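Local coordinates for DUF115 domain-containing protein (Magnetospirillum magneticum AMB-1, PDB 5MU5) that probably transfers a sugar to flagellin as a Maf-type glycosyltransferase involved in the formation of bacterial flagella, at residues 286-299 against 506-518. Numbering follows the deposited sequence.
Sequences DDIEVIKANQDRAV and SQSLRLKSTPDMK
In the Rossmann-like part of the chain, helix 284-294 and the turn leading from it into strand 299-303 of the large sheet are covered by the chain running from S506 into helix 515-528; contacts from D287-S506 to V299-K518 bury 670 Å² in all. Near the helix start, S506 OG donates to D287 OD1 at 2.6 Å, meeting the anti side of the carboxylate 26° out of its plane. A water bridges the same pair, donating to D287 OD1 and accepting from S506 N. Both methyls of V290 rest on S506 O, and CG1 also meets L509 CD2. N294 turns its amide back to its own helix: ND2 reaches V290 O at 2.8 Å with an N-H...O angle of 171°, and L511 CD1 packs against the other end of the amide, 3.3 Å from OD1. L509 and L511 also touch Y410 of strand 408-412, so this apolar patch continues into the sheet. Past the helix, S513 OG donates to R297 O at 2.7 Å. R297 NH1 forms a salt bridge with neighbouring D296 OD1, while CD passes S513 O. K518 stretches its fully extended chain over D296 O and A298 O, and NZ meets Q295 O at 2.8 Å, nearly head-on (C=O...N 176°), with a weak bond to A298 O and a salt bridge to D318. A methionine in its place would probably leave Q295 O and D318 without their cationic partner. In the helix-to-strand turn, R297 O is thus met by the S513 hydroxyl, whereas Q295 O and A298 O converge on the K518 ammonium, whose charge, shared with D318, probably offsets their negative potential.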
ATOM      1  N   ASP A 286      13.182  11.767 -31.824  1.00 56.37           N
ATOM      2  CA  ASP A 286      12.745  13.042 -32.398  1.00 58.12           C
ATOM      3  C   ASP A 286      13.360  14.236 -31.679  1.00 53.60           C
ATOM      4  O   ASP A 286      13.586  15.259 -32.296  1.00 53.10           O
ATOM      5  CB  ASP A 286      11.218  13.197 -32.331  1.00 63.99           C
ATOM      6  CG  ASP A 286      10.482  12.241 -33.258  1.00 73.56           C
ATOM      7  OD1 ASP A 286      11.038  11.886 -34.324  1.00 79.54           O
ATOM      8  OD2 ASP A 286       9.338  11.849 -32.920  1.00 78.29           O
ATOM      9  N   ASP A 287      13.631  14.101 -30.384  1.00 50.40           N
ATOM     10  CA  ASP A 287      14.038  15.226 -29.546  1.00 50.13           C
ATOM     11  C   ASP A 287      15.539  15.240 -29.210  1.00 47.91           C
ATOM     12  O   ASP A 287      16.008  16.144 -28.548  1.00 44.04           O
ATOM     13  CB  ASP A 287      13.241  15.198 -28.234  1.00 51.95           C
ATOM     14  CG  ASP A 287      11.736  14.987 -28.444  1.00 56.39           C
ATOM     15  OD1 ASP A 287      11.135  15.690 -29.290  1.00 59.39           O
ATOM     16  OD2 ASP A 287      11.149  14.119 -27.746  1.00 57.25           O
ATOM     17  N   ILE A 288      16.284  14.246 -29.669  1.00 48.47           N
ATOM     18  CA  ILE A 288      17.701  14.129 -29.333  1.00 49.73           C
ATOM     19  C   ILE A 288      18.492  15.363 -29.703  1.00 50.81           C
ATOM     20  O   ILE A 288      19.312  15.817 -28.899  1.00 50.12           O
ATOM     21  CB  ILE A 288      18.351  12.879 -29.982  1.00 52.24           C
ATOM     22  CG1 ILE A 288      17.965  11.633 -29.193  1.00 53.69           C
ATOM     23  CG2 ILE A 288      19.875  12.960 -29.989  1.00 53.58           C
ATOM     24  CD1 ILE A 288      18.539  11.583 -27.785  1.00 55.16           C
ATOM     25  N   GLU A 289      18.252  15.919 -30.888  1.00 48.99           N
ATOM     26  CA  GLU A 289      19.026  17.088 -31.307  1.00 52.62           C
ATOM     27  C   GLU A 289      18.753  18.311 -30.441  1.00 48.24           C
ATOM     28  O   GLU A 289      19.662  19.078 -30.167  1.00 47.67           O
ATOM     29  CB  GLU A 289      18.847  17.410 -32.804  1.00 57.66           C
ATOM     30  CG  GLU A 289      19.502  16.386 -33.746  1.00 64.94           C
ATOM     31  CD  GLU A 289      20.970  16.054 -33.394  1.00 74.83           C
ATOM     32  OE1 GLU A 289      21.765  16.980 -33.082  1.00 76.44           O
ATOM     33  OE2 GLU A 289      21.341  14.853 -33.428  1.00 77.62           O
ATOM     34  N   VAL A 290      17.515  18.474 -29.989  1.00 45.17           N
ATOM     35  CA  VAL A 290      17.160  19.613 -29.153  1.00 43.10           C
ATOM     36  C   VAL A 290      17.787  19.474 -27.767  1.00 41.47           C
ATOM     37  O   VAL A 290      18.253  20.441 -27.181  1.00 38.48           O
ATOM     38  CB  VAL A 290      15.629  19.782 -29.061  1.00 43.52           C
ATOM     39  CG1 VAL A 290      15.242  20.877 -28.075  1.00 43.03           C
ATOM     40  CG2 VAL A 290      15.078  20.117 -30.434  1.00 44.78           C
ATOM     41  N   ILE A 291      17.793  18.263 -27.242  1.00 41.04           N
ATOM     42  CA  ILE A 291      18.397  18.024 -25.946  1.00 41.22           C
ATOM     43  C   ILE A 291      19.891  18.331 -26.051  1.00 42.88           C
ATOM     44  O   ILE A 291      20.475  18.960 -25.170  1.00 43.46           O
ATOM     45  CB  ILE A 291      18.216  16.563 -25.498  1.00 40.04           C
ATOM     46  CG1 ILE A 291      16.735  16.244 -25.295  1.00 41.54           C
ATOM     47  CG2 ILE A 291      18.957  16.308 -24.194  1.00 40.09           C
ATOM     48  CD1 ILE A 291      16.444  14.773 -25.086  1.00 39.01           C
ATOM     49  N   LYS A 292      20.498  17.886 -27.142  1.00 44.76           N
ATOM     50  CA  LYS A 292      21.930  18.078 -27.368  1.00 46.37           C
ATOM     51  C   LYS A 292      22.294  19.545 -27.484  1.00 46.20           C
ATOM     52  O   LYS A 292      23.243  19.992 -26.860  1.00 44.11           O
ATOM     53  CB  LYS A 292      22.378  17.335 -28.614  1.00 47.61           C
ATOM     54  CG  LYS A 292      23.878  17.268 -28.756  1.00 50.79           C
ATOM     55  CD  LYS A 292      24.305  16.180 -29.723  1.00 52.93           C
ATOM     56  CE  LYS A 292      25.821  16.050 -29.671  1.00 55.66           C
ATOM     57  NZ  LYS A 292      26.321  15.087 -30.683  1.00 56.32           N
ATOM     58  N   ALA A 293      21.496  20.285 -28.245  1.00 47.69           N
ATOM     59  CA  ALA A 293      21.715  21.715 -28.463  1.00 48.48           C
ATOM     60  C   ALA A 293      21.483  22.552 -27.210  1.00 45.92           C
ATOM     61  O   ALA A 293      21.933  23.686 -27.147  1.00 44.76           O
ATOM     62  CB  ALA A 293      20.811  22.215 -29.582  1.00 50.66           C
ATOM     63  N   ASN A 294      20.810  21.996 -26.213  1.00 42.21           N
ATOM     64  CA  ASN A 294      20.518  22.736 -24.995  1.00 42.52           C
ATOM     65  C   ASN A 294      21.222  22.236 -23.730  1.00 42.03           C
ATOM     66  O   ASN A 294      21.094  22.855 -22.685  1.00 41.50           O
ATOM     67  CB  ASN A 294      19.004  22.750 -24.768  1.00 42.00           C
ATOM     68  CG  ASN A 294      18.299  23.698 -25.701  1.00 43.79           C
ATOM     69  OD1 ASN A 294      18.229  24.897 -25.443  1.00 42.61           O
ATOM     70  ND2 ASN A 294      17.765  23.170 -26.795  1.00 44.77           N
ATOM     71  N   GLN A 295      21.977  21.149 -23.813  1.00 42.09           N
ATOM     72  CA  GLN A 295      22.550  20.560 -22.610  1.00 44.44           C
ATOM     73  C   GLN A 295      23.499  21.491 -21.879  1.00 46.04           C
ATOM     74  O   GLN A 295      23.716  21.324 -20.673  1.00 47.99           O
ATOM     75  CB  GLN A 295      23.252  19.233 -22.895  1.00 43.94           C
ATOM     76  CG  GLN A 295      24.581  19.362 -23.604  1.00 43.81           C
ATOM     77  CD  GLN A 295      25.221  18.013 -23.809  1.00 43.99           C
ATOM     78  OE1 GLN A 295      25.388  17.255 -22.869  1.00 44.54           O
ATOM     79  NE2 GLN A 295      25.578  17.703 -25.043  1.00 47.20           N
ATOM     80  N   ASP A 296      24.050  22.470 -22.585  1.00 44.75           N
ATOM     81  CA  ASP A 296      24.931  23.445 -21.945  1.00 48.23           C
ATOM     82  C   ASP A 296      24.213  24.393 -20.949  1.00 47.82           C
ATOM     83  O   ASP A 296      24.864  24.923 -20.029  1.00 47.23           O
ATOM     84  CB  ASP A 296      25.734  24.232 -22.991  1.00 51.14           C
ATOM     85  CG  ASP A 296      24.856  25.049 -23.916  1.00 57.99           C
ATOM     86  OD1 ASP A 296      23.653  24.715 -24.080  1.00 62.65           O
ATOM     87  OD2 ASP A 296      25.374  26.027 -24.503  1.00 66.38           O
ATOM     88  N   ARG A 297      22.899  24.576 -21.112  1.00 43.97           N
ATOM     89  CA  ARG A 297      22.115  25.455 -20.250  1.00 45.08           C
ATOM     90  C   ARG A 297      20.869  24.821 -19.598  1.00 43.89           C
ATOM     91  O   ARG A 297      19.964  25.524 -19.130  1.00 45.33           O
ATOM     92  CB  ARG A 297      21.730  26.723 -20.993  1.00 48.29           C
ATOM     93  CG  ARG A 297      20.790  26.526 -22.165  1.00 52.74           C
ATOM     94  CD  ARG A 297      20.679  27.827 -22.940  1.00 58.81           C
ATOM     95  NE  ARG A 297      20.178  27.624 -24.292  1.00 67.83           N
ATOM     96  CZ  ARG A 297      20.890  27.112 -25.296  1.00 76.38           C
ATOM     97  NH1 ARG A 297      22.156  26.728 -25.108  1.00 80.09           N
ATOM     98  NH2 ARG A 297      20.329  26.966 -26.495  1.00 77.59           N
ATOM     99  N   ALA A 298      20.838  23.500 -19.533  1.00 41.48           N
ATOM    100  CA  ALA A 298      19.791  22.796 -18.804  1.00 38.49           C
ATOM    101  C   ALA A 298      20.401  21.650 -18.024  1.00 38.36           C
ATOM    102  O   ALA A 298      21.412  21.086 -18.430  1.00 38.96           O
ATOM    103  CB  ALA A 298      18.734  22.271 -19.753  1.00 38.31           C
ATOM    104  N   VAL A 299      19.772  21.273 -16.918  1.00 35.93           N
ATOM    105  CA  VAL A 299      20.280  20.153 -16.140  1.00 35.93           C
ATOM    106  C   VAL A 299      19.680  18.892 -16.729  1.00 35.83           C
ATOM    107  O   VAL A 299      18.479  18.841 -16.908  1.00 35.97           O
ATOM    108  CB  VAL A 299      19.920  20.331 -14.660  1.00 36.12           C
ATOM    109  CG1 VAL A 299      20.212  19.064 -13.862  1.00 35.85           C
ATOM    110  CG2 VAL A 299      20.689  21.535 -14.126  1.00 35.57           C
ATOM    111  N   SER A 506       9.231  19.637 -29.078  1.00 42.59           N
ATOM    112  CA  SER A 506      10.606  20.018 -28.769  1.00 44.38           C
ATOM    113  C   SER A 506      11.152  21.078 -29.754  1.00 46.72           C
ATOM    114  O   SER A 506      12.114  21.768 -29.431  1.00 46.52           O
ATOM    115  CB  SER A 506      11.526  18.791 -28.696  1.00 43.28           C
ATOM    116  OG  SER A 506      11.665  18.195 -29.959  1.00 45.51           O
ATOM    117  N   GLN A 507      10.529  21.214 -30.928  1.00 46.19           N
ATOM    118  CA  GLN A 507      10.876  22.292 -31.845  1.00 47.35           C
ATOM    119  C   GLN A 507      10.421  23.663 -31.335  1.00 44.66           C
ATOM    120  O   GLN A 507      10.921  24.670 -31.778  1.00 44.77           O
ATOM    121  CB  GLN A 507      10.263  22.063 -33.216  1.00 50.27           C
ATOM    122  CG  GLN A 507      10.722  20.801 -33.903  1.00 53.35           C
ATOM    123  CD  GLN A 507      10.301  20.804 -35.359  1.00 59.58           C
ATOM    124  OE1 GLN A 507      10.791  21.615 -36.144  1.00 68.25           O
ATOM    125  NE2 GLN A 507       9.392  19.909 -35.728  1.00 59.38           N
ATOM    126  N   SER A 508       9.458  23.709 -30.428  1.00 44.36           N
ATOM    127  CA  SER A 508       8.983  24.988 -29.884  1.00 46.18           C
ATOM    128  C   SER A 508       9.689  25.365 -28.600  1.00 46.05           C
ATOM    129  O   SER A 508       9.459  26.448 -28.084  1.00 46.77           O
ATOM    130  CB  SER A 508       7.485  24.934 -29.597  1.00 47.51           C
ATOM    131  OG  SER A 508       6.751  24.775 -30.792  1.00 48.14           O
ATOM    132  N   LEU A 509      10.536  24.479 -28.086  1.00 44.44           N
ATOM    133  CA  LEU A 509      11.237  24.733 -26.838  1.00 47.62           C
ATOM    134  C   LEU A 509      12.226  25.880 -26.983  1.00 47.98           C
ATOM    135  O   LEU A 509      13.068  25.838 -27.857  1.00 50.65           O
ATOM    136  CB  LEU A 509      11.965  23.463 -26.405  1.00 48.70           C
ATOM    137  CG  LEU A 509      12.832  23.478 -25.149  1.00 50.67           C
ATOM    138  CD1 LEU A 509      12.856  22.093 -24.511  1.00 51.15           C
ATOM    139  CD2 LEU A 509      14.247  23.950 -25.443  1.00 50.34           C
ATOM    140  N   ARG A 510      12.097  26.906 -26.143  1.00 49.11           N
ATOM    141  CA  ARG A 510      13.056  28.027 -26.076  1.00 51.54           C
ATOM    142  C   ARG A 510      13.355  28.235 -24.604  1.00 49.37           C
ATOM    143  O   ARG A 510      12.439  28.434 -23.814  1.00 50.17           O
ATOM    144  CB  ARG A 510      12.480  29.348 -26.616  1.00 53.99           C
ATOM    145  CG  ARG A 510      12.116  29.384 -28.093  1.00 60.92           C
ATOM    146  CD  ARG A 510      13.329  29.246 -29.016  1.00 64.50           C
ATOM    147  NE  ARG A 510      12.942  29.328 -30.425  1.00 68.51           N
ATOM    148  CZ  ARG A 510      12.346  28.355 -31.118  1.00 72.35           C
ATOM    149  NH1 ARG A 510      12.035  27.187 -30.554  1.00 71.02           N
ATOM    150  NH2 ARG A 510      12.043  28.552 -32.394  1.00 76.44           N
ATOM    151  N   LEU A 511      14.622  28.213 -24.233  1.00 48.09           N
ATOM    152  CA  LEU A 511      15.008  28.388 -22.844  1.00 46.41           C
ATOM    153  C   LEU A 511      15.510  29.804 -22.609  1.00 49.40           C
ATOM    154  O   LEU A 511      16.009  30.442 -23.517  1.00 54.28           O
ATOM    155  CB  LEU A 511      16.090  27.381 -22.479  1.00 44.02           C
ATOM    156  CG  LEU A 511      15.749  25.916 -22.753  1.00 43.19           C
ATOM    157  CD1 LEU A 511      16.961  25.060 -22.401  1.00 43.19           C
ATOM    158  CD2 LEU A 511      14.518  25.475 -21.976  1.00 40.48           C
ATOM    159  N   LYS A 512      15.381  30.285 -21.379  1.00 51.75           N
ATOM    160  CA  LYS A 512      15.852  31.614 -21.002  1.00 55.14           C
ATOM    161  C   LYS A 512      17.175  31.522 -20.234  1.00 52.49           C
ATOM    162  O   LYS A 512      17.734  32.529 -19.834  1.00 56.37           O
ATOM    163  CB  LYS A 512      14.801  32.297 -20.117  1.00 57.60           C
ATOM    164  CG  LYS A 512      13.452  32.496 -20.794  1.00 63.41           C
ATOM    165  CD  LYS A 512      12.345  32.770 -19.780  1.00 69.71           C
ATOM    166  CE  LYS A 512      10.978  32.849 -20.455  1.00 73.19           C
ATOM    167  NZ  LYS A 512       9.905  32.431 -19.512  1.00 77.11           N
ATOM    168  N   SER A 513      17.683  30.315 -20.036  1.00 48.81           N
ATOM    169  CA  SER A 513      18.861  30.109 -19.196  1.00 48.05           C
ATOM    170  C   SER A 513      20.179  30.265 -19.944  1.00 46.60           C
ATOM    171  O   SER A 513      20.204  30.351 -21.154  1.00 45.46           O
ATOM    172  CB  SER A 513      18.799  28.712 -18.597  1.00 46.59           C
ATOM    173  OG  SER A 513      18.578  27.770 -19.633  1.00 50.65           O
ATOM    174  N   THR A 514      21.266  30.266 -19.182  1.00 47.41           N
ATOM    175  CA  THR A 514      22.630  30.323 -19.701  1.00 48.84           C
ATOM    176  C   THR A 514      23.506  29.251 -19.053  1.00 48.52           C
ATOM    177  O   THR A 514      23.134  28.673 -18.012  1.00 48.81           O
ATOM    178  CB  THR A 514      23.276  31.667 -19.353  1.00 50.11           C
ATOM    179  OG1 THR A 514      23.453  31.757 -17.932  1.00 48.29           O
ATOM    180  CG2 THR A 514      22.408  32.818 -19.831  1.00 50.84           C
ATOM    181  N   PRO A 515      24.686  28.985 -19.640  1.00 47.55           N
ATOM    182  CA  PRO A 515      25.591  28.048 -18.958  1.00 47.51           C
ATOM    183  C   PRO A 515      25.993  28.513 -17.557  1.00 47.07           C
ATOM    184  O   PRO A 515      26.164  27.680 -16.680  1.00 49.35           O
ATOM    185  CB  PRO A 515      26.812  27.988 -19.879  1.00 47.06           C
ATOM    186  CG  PRO A 515      26.318  28.430 -21.211  1.00 46.99           C
ATOM    187  CD  PRO A 515      25.187  29.382 -20.965  1.00 47.01           C
ATOM    188  N   ASP A 516      26.147  29.821 -17.353  1.00 47.75           N
ATOM    189  CA  ASP A 516      26.476  30.371 -16.017  1.00 47.97           C
ATOM    190  C   ASP A 516      25.383  30.092 -14.995  1.00 45.50           C
ATOM    191  O   ASP A 516      25.677  29.717 -13.854  1.00 42.92           O
ATOM    192  CB  ASP A 516      26.737  31.887 -16.080  1.00 51.06           C
ATOM    193  CG  ASP A 516      28.106  32.231 -16.685  1.00 55.13           C
ATOM    194  OD1 ASP A 516      28.756  31.307 -17.213  1.00 55.84           O
ATOM    195  OD2 ASP A 516      28.535  33.420 -16.627  1.00 60.12           O
ATOM    196  N   MET A 517      24.127  30.281 -15.409  1.00 45.26           N
ATOM    197  CA  MET A 517      22.977  30.021 -14.556  1.00 45.58           C
ATOM    198  C   MET A 517      22.968  28.543 -14.139  1.00 43.18           C
ATOM    199  O   MET A 517      22.746  28.209 -12.956  1.00 40.60           O
ATOM    200  CB  MET A 517      21.680  30.385 -15.290  1.00 50.61           C
ATOM    201  CG  MET A 517      20.415  30.301 -14.425  1.00 54.57           C
ATOM    202  SD  MET A 517      18.856  30.599 -15.313  1.00 60.34           S
ATOM    203  CE  MET A 517      19.148  32.263 -15.959  1.00 57.62           C
ATOM    204  N   LYS A 518      23.230  27.668 -15.113  1.00 42.32           N
ATOM    205  CA  LYS A 518      23.312  26.230 -14.880  1.00 40.75           C
ATOM    206  C   LYS A 518      24.389  25.915 -13.850  1.00 42.05           C
ATOM    207  O   LYS A 518      24.132  25.161 -12.909  1.00 42.17           O
ATOM    208  CB  LYS A 518      23.616  25.465 -16.174  1.00 41.13           C
ATOM    209  CG  LYS A 518      23.690  23.960 -15.963  1.00 41.36           C
ATOM    210  CD  LYS A 518      24.039  23.184 -17.222  1.00 42.58           C
ATOM    211  CE  LYS A 518      24.053  21.717 -16.860  1.00 44.84           C
ATOM    212  NZ  LYS A 518      24.382  20.852 -18.010  1.00 48.72           N
TER
HETATM  213  O   HOH W   1       8.598  16.704 -28.842  1.00 38.71           O